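Local coordinates for putative methylase HI0767 (Haemophilus influenzae, PDB 2IFT), which probably transfers a methyl group from S-adenosyl-L-methionine to the N2 atom of one guanine of 16S rRNA in the assembled 30S particle, at residues S55-G60 with R74-V79; K118-Q123 with C148-L153; H125-F130 with W152-A157. All blocks are in the same frame, centred on the assembly; numbering follows the deposited sequence.

Contact 1. Residues S55-G60 with R74-V79; sequences SECLDG and RQAKKV
The carbonyl oxygen of S55 is gripped by two backbone amides from the segment R74-V79. K78 N makes the straighter bond, with N to S55 O at 3.2 Å and an angle of 163° at the hydrogen, while K77 N adds a weak, strongly bent one. One residue on, K78 O receives C57 N, and these bonds on both sides of K78 pair it with E56 in parallel register; C57 pairs with V79 in turn, helped by a further backbone bond from C57 to T80, as in a beta-alpha-beta unit. The helix between these strands ends in a Schellman motif with Q75, at positive phi, as its C-prime residue, and the chain then turns into strand 78-82. C57 and V79 share the face toward that helix, where V79 packs on A71 and L72. Small apolar groups suit this buried side: C57 SG lies 4.0 Å from A76 CB, and C57 CB meets V79 CG2 at 4.1 Å. On the other face E56 and K78 cross obliquely. K78, with CG anti to its backbone N (chi1 -168°) and an extended chain, carries its ammonium past the glutamate to a long, weak ion pair with E107. E56 OE2 stays 4.8 Å from K77 NZ, so charge probably adds only diffuse attraction, and the backbone bonds chiefly set the register.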
loop_
_atom_site.group_PDB
_atom_site.type_symbol
_atom_site.label_atom_id
_atom_site.label_comp_id
_atom_site.label_asym_id
_atom_site.label_seq_id
_atom_site.Cartn_x
_atom_site.Cartn_y
_atom_site.Cartn_z
ATOM N N SER A 55 5.340 5.296 -10.953
ATOM C CA SER A 55 5.563 4.694 -9.650
ATOM C C SER A 55 4.930 3.315 -9.507
ATOM O O SER A 55 3.790 3.087 -9.919
ATOM C CB SER A 55 5.059 5.624 -8.546
ATOM O OG SER A 55 3.656 5.737 -8.605
ATOM N N GLU A 56 5.698 2.393 -8.940
ATOM C CA GLU A 56 5.233 1.033 -8.721
ATOM C C GLU A 56 4.861 0.899 -7.250
ATOM O O GLU A 56 5.644 1.252 -6.360
ATOM C CB GLU A 56 6.325 0.038 -9.112
ATOM C CG GLU A 56 6.744 0.173 -10.576
ATOM C CD GLU A 56 7.580 -0.990 -11.069
ATOM O OE1 GLU A 56 8.733 -1.141 -10.606
ATOM O OE2 GLU A 56 7.079 -1.762 -11.919
ATOM N N CYS A 57 3.657 0.394 -7.002
ATOM C CA CYS A 57 3.153 0.262 -5.644
ATOM C C CYS A 57 2.920 -1.151 -5.128
ATOM O O CYS A 57 2.741 -2.108 -5.889
ATOM C CB CYS A 57 1.843 1.030 -5.519
ATOM S SG CYS A 57 1.897 2.646 -6.296
ATOM N N LEU A 58 2.909 -1.236 -3.804
ATOM C CA LEU A 58 2.650 -2.457 -3.083
ATOM C C LEU A 58 1.537 -2.150 -2.084
ATOM O O LEU A 58 1.656 -1.234 -1.274
ATOM C CB LEU A 58 3.893 -2.921 -2.314
ATOM C CG LEU A 58 3.599 -4.049 -1.302
ATOM C CD1 LEU A 58 3.038 -5.266 -2.038
ATOM C CD2 LEU A 58 4.864 -4.434 -0.543
ATOM N N ASP A 59 0.432 -2.880 -2.176
ATOM C CA ASP A 59 -0.650 -2.712 -1.225
ATOM C C ASP A 59 -0.436 -3.981 -0.425
ATOM O O ASP A 59 -0.889 -5.073 -0.816
ATOM C CB ASP A 59 -2.028 -2.713 -1.896
ATOM C CG ASP A 59 -3.132 -2.271 -0.934
ATOM O OD1 ASP A 59 -2.916 -2.376 0.289
ATOM O OD2 ASP A 59 -4.209 -1.833 -1.379
ATOM N N GLY A 60 0.297 -3.817 0.676
ATOM C CA GLY A 60 0.690 -4.921 1.538
ATOM C C GLY A 60 -0.348 -5.893 2.032
ATOM O O GLY A 60 -0.121 -7.103 2.016
ATOM N N ARG A 74 -5.291 6.731 -10.318
ATOM C CA ARG A 74 -4.419 7.878 -10.547
ATOM C C ARG A 74 -3.262 7.580 -11.487
ATOM O O ARG A 74 -2.303 8.335 -11.557
ATOM C CB ARG A 74 -3.900 8.408 -9.212
ATOM C CG ARG A 74 -4.996 8.506 -8.165
ATOM C CD ARG A 74 -4.667 9.495 -7.063
ATOM N NE ARG A 74 -5.691 9.468 -6.020
ATOM C CZ ARG A 74 -5.995 10.496 -5.230
ATOM N NH1 ARG A 74 -5.356 11.653 -5.356
ATOM N NH2 ARG A 74 -6.936 10.361 -4.306
ATOM N N GLN A 75 -3.362 6.475 -12.211
ATOM C CA GLN A 75 -2.340 6.088 -13.173
ATOM C C GLN A 75 -0.959 5.760 -12.632
ATOM O O GLN A 75 0.047 6.211 -13.183
ATOM C CB GLN A 75 -2.201 7.158 -14.257
ATOM C CG GLN A 75 -3.195 6.998 -15.386
ATOM C CD GLN A 75 -4.615 6.988 -14.884
ATOM O OE1 GLN A 75 -5.113 8.003 -14.389
ATOM N NE2 GLN A 75 -5.278 5.838 -14.988
ATOM N N ALA A 76 -0.901 4.979 -11.558
ATOM C CA ALA A 76 0.387 4.572 -11.014
ATOM C C ALA A 76 0.931 3.652 -12.094
ATOM O O ALA A 76 0.158 3.067 -12.847
ATOM C CB ALA A 76 0.194 3.805 -9.721
ATOM N N LYS A 77 2.244 3.524 -12.200
ATOM C CA LYS A 77 2.779 2.644 -13.218
ATOM C C LYS A 77 2.305 1.221 -12.944
ATOM O O LYS A 77 1.893 0.503 -13.854
ATOM C CB LYS A 77 4.305 2.677 -13.236
ATOM C CG LYS A 77 4.867 1.820 -14.360
ATOM C CD LYS A 77 6.379 1.848 -14.424
ATOM C CE LYS A 77 6.869 0.976 -15.570
ATOM N NZ LYS A 77 8.352 0.953 -15.656
ATOM N N LYS A 78 2.359 0.815 -11.681
ATOM C CA LYS A 78 1.926 -0.524 -11.320
ATOM C C LYS A 78 1.581 -0.675 -9.851
ATOM O O LYS A 78 2.190 -0.050 -8.980
ATOM C CB LYS A 78 3.007 -1.553 -11.673
ATOM C CG LYS A 78 2.508 -2.993 -11.591
ATOM C CD LYS A 78 3.607 -4.005 -11.893
ATOM C CE LYS A 78 3.055 -5.422 -11.919
ATOM N NZ LYS A 78 4.123 -6.448 -12.105
ATOM N N VAL A 79 0.586 -1.512 -9.591
ATOM C CA VAL A 79 0.172 -1.805 -8.234
ATOM C C VAL A 79 0.130 -3.319 -8.093
ATOM O O VAL A 79 -0.412 -4.020 -8.945
ATOM C CB VAL A 79 -1.224 -1.241 -7.918
ATOM C CG1 VAL A 79 -1.626 -1.627 -6.508
ATOM C CG2 VAL A 79 -1.223 0.268 -8.074
#

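Contact 2. Residues K118-Q123 with C148-L153; sequences KQPQNQ and CENNWL
Q121 lays its side-chain amide over one face of W152, where the loop leading to strand 126-131 covers the chain leaving helix 139-149 in this Rossmann-like methyltransferase fold. Two hydrogen bonds join the segments. Q121 N donates to N150 O at 3.0 Å, and N151 ND2 returns a bond of 2.8 Å to Q121 O, nearly straight at 167°. Asparagine suits the second place: N151 tolerates the left-handed backbone conformation in which it sits, and its CG anti to the backbone N (chi1 -163°) carries the amide to the loop carbonyl, which lies almost in the amide's own plane. Contact with the ring face comes next. The Q121 amide and the indole are 22° from parallel, a bend at chi2 folding the chain back over the six-membered ring, and Q121 NE2 stands 3.3 Å from W152 CH2. The broad, buried indole offers a surface for this, and its NE1, like N150 ND2, finds an acceptor in L117 O. Van der Waals contact completes the surface side, with P120 and N150 side by side and P120 CG 3.5 Å from N150 OD1. Finally, the rotation of the Q121 amide is fixed within its own segment, where NE2 donates to Q119 O at 2.7 Å.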
loop_
_atom_site.group_PDB
_atom_site.type_symbol
_atom_site.label_atom_id
_atom_site.label_comp_id
_atom_site.label_asym_id
_atom_site.label_seq_id
_atom_site.Cartn_x
_atom_site.Cartn_y
_atom_site.Cartn_z
ATOM N N LYS A 118 9.756 -11.910 2.913
ATOM C CA LYS A 118 10.965 -12.523 3.485
ATOM C C LYS A 118 11.958 -12.917 2.394
ATOM O O LYS A 118 13.106 -13.256 2.683
ATOM C CB LYS A 118 10.623 -13.769 4.306
ATOM C CG LYS A 118 9.877 -13.503 5.593
ATOM C CD LYS A 118 9.532 -14.816 6.287
ATOM C CE LYS A 118 8.787 -14.567 7.581
ATOM N NZ LYS A 118 9.622 -13.760 8.503
ATOM N N GLN A 119 11.514 -12.867 1.142
ATOM C CA GLN A 119 12.361 -13.214 0.010
ATOM C C GLN A 119 13.289 -12.053 -0.385
ATOM O O GLN A 119 12.825 -11.034 -0.888
ATOM C CB GLN A 119 11.467 -13.610 -1.166
ATOM C CG GLN A 119 12.205 -13.928 -2.443
ATOM C CD GLN A 119 11.262 -14.281 -3.564
ATOM O OE1 GLN A 119 10.815 -15.429 -3.693
ATOM N NE2 GLN A 119 10.937 -13.291 -4.380
ATOM N N PRO A 120 14.613 -12.195 -0.154
ATOM C CA PRO A 120 15.610 -11.160 -0.481
ATOM C C PRO A 120 15.595 -10.777 -1.958
ATOM O O PRO A 120 15.794 -11.625 -2.821
ATOM C CB PRO A 120 16.934 -11.810 -0.078
ATOM C CG PRO A 120 16.541 -12.696 1.070
ATOM C CD PRO A 120 15.250 -13.319 0.561
ATOM N N GLN A 121 15.368 -9.505 -2.253
ATOM C CA GLN A 121 15.316 -9.080 -3.643
ATOM C C GLN A 121 16.643 -8.539 -4.190
ATOM O O GLN A 121 17.357 -7.810 -3.506
ATOM C CB GLN A 121 14.205 -8.034 -3.818
ATOM C CG GLN A 121 12.819 -8.550 -3.466
ATOM C CD GLN A 121 12.460 -9.829 -4.218
ATOM O OE1 GLN A 121 12.379 -9.842 -5.445
ATOM N NE2 GLN A 121 12.241 -10.911 -3.478
ATOM N N ASN A 122 16.967 -8.910 -5.426
ATOM C CA ASN A 122 18.200 -8.448 -6.061
ATOM C C ASN A 122 18.069 -7.004 -6.472
ATOM O O ASN A 122 19.061 -6.294 -6.566
ATOM C CB ASN A 122 18.504 -9.242 -7.318
ATOM C CG ASN A 122 18.621 -10.702 -7.053
ATOM O OD1 ASN A 122 18.981 -11.112 -5.948
ATOM N ND2 ASN A 122 18.331 -11.514 -8.068
ATOM N N GLN A 123 16.835 -6.580 -6.716
ATOM C CA GLN A 123 16.553 -5.222 -7.159
ATOM C C GLN A 123 15.284 -4.710 -6.484
ATOM O O GLN A 123 14.329 -5.459 -6.316
ATOM C CB GLN A 123 16.371 -5.246 -8.675
ATOM C CG GLN A 123 16.382 -3.908 -9.352
ATOM C CD GLN A 123 16.463 -4.053 -10.855
ATOM O OE1 GLN A 123 17.393 -4.676 -11.382
ATOM N NE2 GLN A 123 15.492 -3.480 -11.560
ATOM N N CYS A 148 12.788 -3.238 4.668
ATOM C CA CYS A 148 14.162 -2.746 4.818
ATOM C C CYS A 148 15.205 -3.838 4.678
ATOM O O CYS A 148 16.197 -3.689 3.966
ATOM C CB CYS A 148 14.345 -2.089 6.184
ATOM S SG CYS A 148 13.889 -0.351 6.254
ATOM N N GLU A 149 14.976 -4.935 5.383
ATOM C CA GLU A 149 15.891 -6.059 5.379
ATOM C C GLU A 149 16.118 -6.671 4.014
ATOM O O GLU A 149 17.243 -6.959 3.645
ATOM C CB GLU A 149 15.363 -7.140 6.314
ATOM C CG GLU A 149 16.357 -7.627 7.343
ATOM C CD GLU A 149 15.663 -8.195 8.569
ATOM O OE1 GLU A 149 14.925 -9.201 8.428
ATOM O OE2 GLU A 149 15.847 -7.628 9.674
ATOM N N ASN A 150 15.046 -6.847 3.250
ATOM C CA ASN A 150 15.177 -7.508 1.969
ATOM C C ASN A 150 15.178 -6.720 0.669
ATOM O O ASN A 150 14.717 -7.212 -0.358
ATOM C CB ASN A 150 14.175 -8.665 1.915
ATOM C CG ASN A 150 14.398 -9.670 3.046
ATOM O OD1 ASN A 150 15.505 -10.171 3.231
ATOM N ND2 ASN A 150 13.350 -9.959 3.809
ATOM N N ASN A 151 15.698 -5.497 0.716
ATOM C CA ASN A 151 15.883 -4.698 -0.492
ATOM C C ASN A 151 14.637 -4.542 -1.368
ATOM O O ASN A 151 14.710 -4.718 -2.581
ATOM C CB ASN A 151 17.016 -5.366 -1.292
ATOM C CG ASN A 151 17.618 -4.465 -2.357
ATOM O OD1 ASN A 151 17.821 -3.277 -2.135
ATOM N ND2 ASN A 151 17.937 -5.044 -3.514
ATOM N N TRP A 152 13.505 -4.195 -0.768
ATOM C CA TRP A 152 12.263 -4.056 -1.519
ATOM C C TRP A 152 11.985 -2.650 -2.001
ATOM O O TRP A 152 11.334 -2.452 -3.030
ATOM C CB TRP A 152 11.068 -4.475 -0.667
ATOM C CG TRP A 152 10.968 -5.922 -0.435
ATOM C CD1 TRP A 152 11.393 -6.606 0.658
ATOM C CD2 TRP A 152 10.429 -6.891 -1.340
ATOM N NE1 TRP A 152 11.155 -7.946 0.496
ATOM C CE2 TRP A 152 10.564 -8.149 -0.723
ATOM C CE3 TRP A 152 9.847 -6.814 -2.616
ATOM C CZ2 TRP A 152 10.136 -9.333 -1.334
ATOM C CZ3 TRP A 152 9.420 -7.995 -3.231
ATOM C CH2 TRP A 152 9.567 -9.236 -2.585
ATOM N N LEU A 153 12.480 -1.683 -1.239
ATOM C CA LEU A 153 12.242 -0.285 -1.518
ATOM C C LEU A 153 13.225 0.422 -2.397
ATOM O O LEU A 153 14.437 0.306 -2.242
ATOM C CB LEU A 153 12.133 0.481 -0.211
ATOM C CG LEU A 153 11.007 -0.040 0.681
ATOM C CD1 LEU A 153 11.072 0.692 1.997
ATOM C CD2 LEU A 153 9.644 0.152 0.008
#

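Contact 3. Residues H125-F130 with W152-A157; sequences HFDVVF and WLKPNA
W152 O accepts two backbone bonds, from H125 N at 2.8 Å and from F126 N at 3.1 Å, the second nearly in line with the carbonyl. With K154 N bound to F126 O at 3.0 Å, these set F126 beside L153 in parallel register. The tight part of the contact is aromatic. The edge of W152 points at a face of H125 in a T-shaped pair, planes at 72°, while F126 meets the indole rim to rim, its CE1 3.5 Å from W152 CE3. H125 CB lies over the centre of the F126 ring. Branched V129 and L153 cross at about a right angle and extend the apolar packing to L147 of helix 139-149, and A157, small enough to come close, sets its CB 3.4 Å from F126 O. The other side is looser and polar. There D127 OD2 and K154 NZ form a salt bridge at a generous 3.6 Å, K154 reaching it by a bend at chi3, and OD2 also receives E56 N. A water links D127 OD1 to P155 O where the chain makes a type II turn from K154 to A157. Parallel neighbours joined through a helix are the beta-alpha-beta crossover of class I methyltransferases, here strands 126-131 and 157-164.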
loop_
_atom_site.group_PDB
_atom_site.type_symbol
_atom_site.label_atom_id
_atom_site.label_comp_id
_atom_site.label_asym_id
_atom_site.label_seq_id
_atom_site.Cartn_x
_atom_site.Cartn_y
_atom_site.Cartn_z
ATOM N N HIS A 125 11.649 -3.029 -5.760
ATOM C CA HIS A 125 10.448 -3.129 -6.587
ATOM C C HIS A 125 9.452 -1.997 -6.388
ATOM O O HIS A 125 8.690 -1.683 -7.296
ATOM C CB HIS A 125 9.676 -4.428 -6.311
ATOM C CG HIS A 125 10.422 -5.681 -6.639
ATOM N ND1 HIS A 125 9.790 -6.895 -6.806
ATOM C CD2 HIS A 125 11.745 -5.924 -6.797
ATOM C CE1 HIS A 125 10.690 -7.829 -7.053
ATOM N NE2 HIS A 125 11.885 -7.265 -7.054
ATOM N N PHE A 126 9.458 -1.373 -5.216
ATOM C CA PHE A 126 8.444 -0.370 -4.947
ATOM C C PHE A 126 8.795 1.077 -4.638
ATOM O O PHE A 126 9.702 1.364 -3.852
ATOM C CB PHE A 126 7.538 -0.911 -3.841
ATOM C CG PHE A 126 7.098 -2.328 -4.067
ATOM C CD1 PHE A 126 7.550 -3.352 -3.243
ATOM C CD2 PHE A 126 6.228 -2.645 -5.116
ATOM C CE1 PHE A 126 7.143 -4.686 -3.457
ATOM C CE2 PHE A 126 5.816 -3.968 -5.337
ATOM C CZ PHE A 126 6.278 -4.988 -4.504
ATOM N N ASP A 127 8.034 1.972 -5.269
ATOM C CA ASP A 127 8.148 3.422 -5.108
ATOM C C ASP A 127 7.171 3.841 -4.015
ATOM O O ASP A 127 7.378 4.845 -3.328
ATOM C CB ASP A 127 7.752 4.146 -6.401
ATOM C CG ASP A 127 8.731 3.916 -7.528
ATOM O OD1 ASP A 127 9.824 4.519 -7.492
ATOM O OD2 ASP A 127 8.414 3.126 -8.446
ATOM N N VAL A 128 6.090 3.074 -3.869
ATOM C CA VAL A 128 5.076 3.376 -2.858
ATOM C C VAL A 128 4.555 2.116 -2.165
ATOM O O VAL A 128 4.290 1.101 -2.814
ATOM C CB VAL A 128 3.879 4.147 -3.487
ATOM C CG1 VAL A 128 2.876 4.528 -2.406
ATOM C CG2 VAL A 128 4.380 5.397 -4.192
ATOM N N VAL A 129 4.402 2.188 -0.843
ATOM C CA VAL A 129 3.922 1.043 -0.071
ATOM C C VAL A 129 2.823 1.404 0.922
ATOM O O VAL A 129 2.965 2.367 1.685
ATOM C CB VAL A 129 5.071 0.389 0.721
ATOM C CG1 VAL A 129 4.538 -0.755 1.561
ATOM C CG2 VAL A 129 6.152 -0.109 -0.230
ATOM N N PHE A 130 1.739 0.624 0.903
ATOM C CA PHE A 130 0.599 0.796 1.801
ATOM C C PHE A 130 0.578 -0.370 2.788
ATOM O O PHE A 130 0.401 -1.528 2.389
ATOM C CB PHE A 130 -0.734 0.782 1.033
ATOM C CG PHE A 130 -0.812 1.772 -0.090
ATOM C CD1 PHE A 130 -0.753 1.343 -1.410
ATOM C CD2 PHE A 130 -0.928 3.136 0.169
ATOM C CE1 PHE A 130 -0.808 2.256 -2.469
ATOM C CE2 PHE A 130 -0.987 4.056 -0.878
ATOM C CZ PHE A 130 -0.924 3.608 -2.207
ATOM N N TRP A 152 13.505 -4.195 -0.768
ATOM C CA TRP A 152 12.263 -4.056 -1.519
ATOM C C TRP A 152 11.985 -2.650 -2.001
ATOM O O TRP A 152 11.334 -2.452 -3.030
ATOM C CB TRP A 152 11.068 -4.475 -0.667
ATOM C CG TRP A 152 10.968 -5.922 -0.435
ATOM C CD1 TRP A 152 11.393 -6.606 0.658
ATOM C CD2 TRP A 152 10.429 -6.891 -1.340
ATOM N NE1 TRP A 152 11.155 -7.946 0.496
ATOM C CE2 TRP A 152 10.564 -8.149 -0.723
ATOM C CE3 TRP A 152 9.847 -6.814 -2.616
ATOM C CZ2 TRP A 152 10.136 -9.333 -1.334
ATOM C CZ3 TRP A 152 9.420 -7.995 -3.231
ATOM C CH2 TRP A 152 9.567 -9.236 -2.585
ATOM N N LEU A 153 12.480 -1.683 -1.239
ATOM C CA LEU A 153 12.242 -0.285 -1.518
ATOM C C LEU A 153 13.225 0.422 -2.397
ATOM O O LEU A 153 14.437 0.306 -2.242
ATOM C CB LEU A 153 12.133 0.481 -0.211
ATOM C CG LEU A 153 11.007 -0.040 0.681
ATOM C CD1 LEU A 153 11.072 0.692 1.997
ATOM C CD2 LEU A 153 9.644 0.152 0.008
ATOM N N LYS A 154 12.669 1.187 -3.319
ATOM C CA LYS A 154 13.463 1.969 -4.229
ATOM C C LYS A 154 13.737 3.279 -3.507
ATOM O O LYS A 154 12.979 3.685 -2.611
ATOM C CB LYS A 154 12.671 2.169 -5.502
ATOM C CG LYS A 154 12.299 0.831 -6.112
ATOM C CD LYS A 154 11.473 0.982 -7.357
ATOM C CE LYS A 154 12.053 2.024 -8.271
ATOM N NZ LYS A 154 11.520 1.834 -9.634
ATOM N N PRO A 155 14.824 3.959 -3.875
ATOM C CA PRO A 155 15.149 5.222 -3.216
ATOM C C PRO A 155 13.995 6.222 -3.207
ATOM O O PRO A 155 13.275 6.375 -4.193
ATOM C CB PRO A 155 16.383 5.706 -3.990
ATOM C CG PRO A 155 16.229 5.068 -5.357
ATOM C CD PRO A 155 15.754 3.680 -4.985
ATOM N N ASN A 156 13.804 6.871 -2.064
ATOM C CA ASN A 156 12.761 7.877 -1.904
ATOM C C ASN A 156 11.348 7.333 -1.885
ATOM O O ASN A 156 10.398 8.097 -2.024
ATOM C CB ASN A 156 12.878 8.932 -3.003
ATOM C CG ASN A 156 14.237 9.582 -3.020
ATOM O OD1 ASN A 156 14.777 9.938 -1.962
ATOM N ND2 ASN A 156 14.804 9.747 -4.213
ATOM N N ALA A 157 11.209 6.022 -1.727
ATOM C CA ALA A 157 9.889 5.415 -1.671
ATOM C C ALA A 157 9.178 5.960 -0.450
ATOM O O ALA A 157 9.815 6.241 0.570
ATOM C CB ALA A 157 10.008 3.898 -1.564
HETATM O O HOH W 1 10.892 5.905 -5.168
#

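How the contacts relate
From the N terminus, contact 1 comes first, closing the loop through helix 66-73 and setting strand 78-82 beside strand 56-59 before the other two open. Contacts 2 and 3 then interleave: 118-123 and 125-130 follow one another, and so do their partners 148-153 and 152-157, which share W152 and L153. Both therefore close over helix 139-149, contact 2 at the surface and contact 3 deeper. Contacts 1 and 3 meet within the central sheet, where strands 56-59 and 126-131 are neighbours and E56 O lies 2.7 Å from D127 N, a probable hydrogen bond. Contact 2 stays apart from contact 1, their centres about 17 Å from each other.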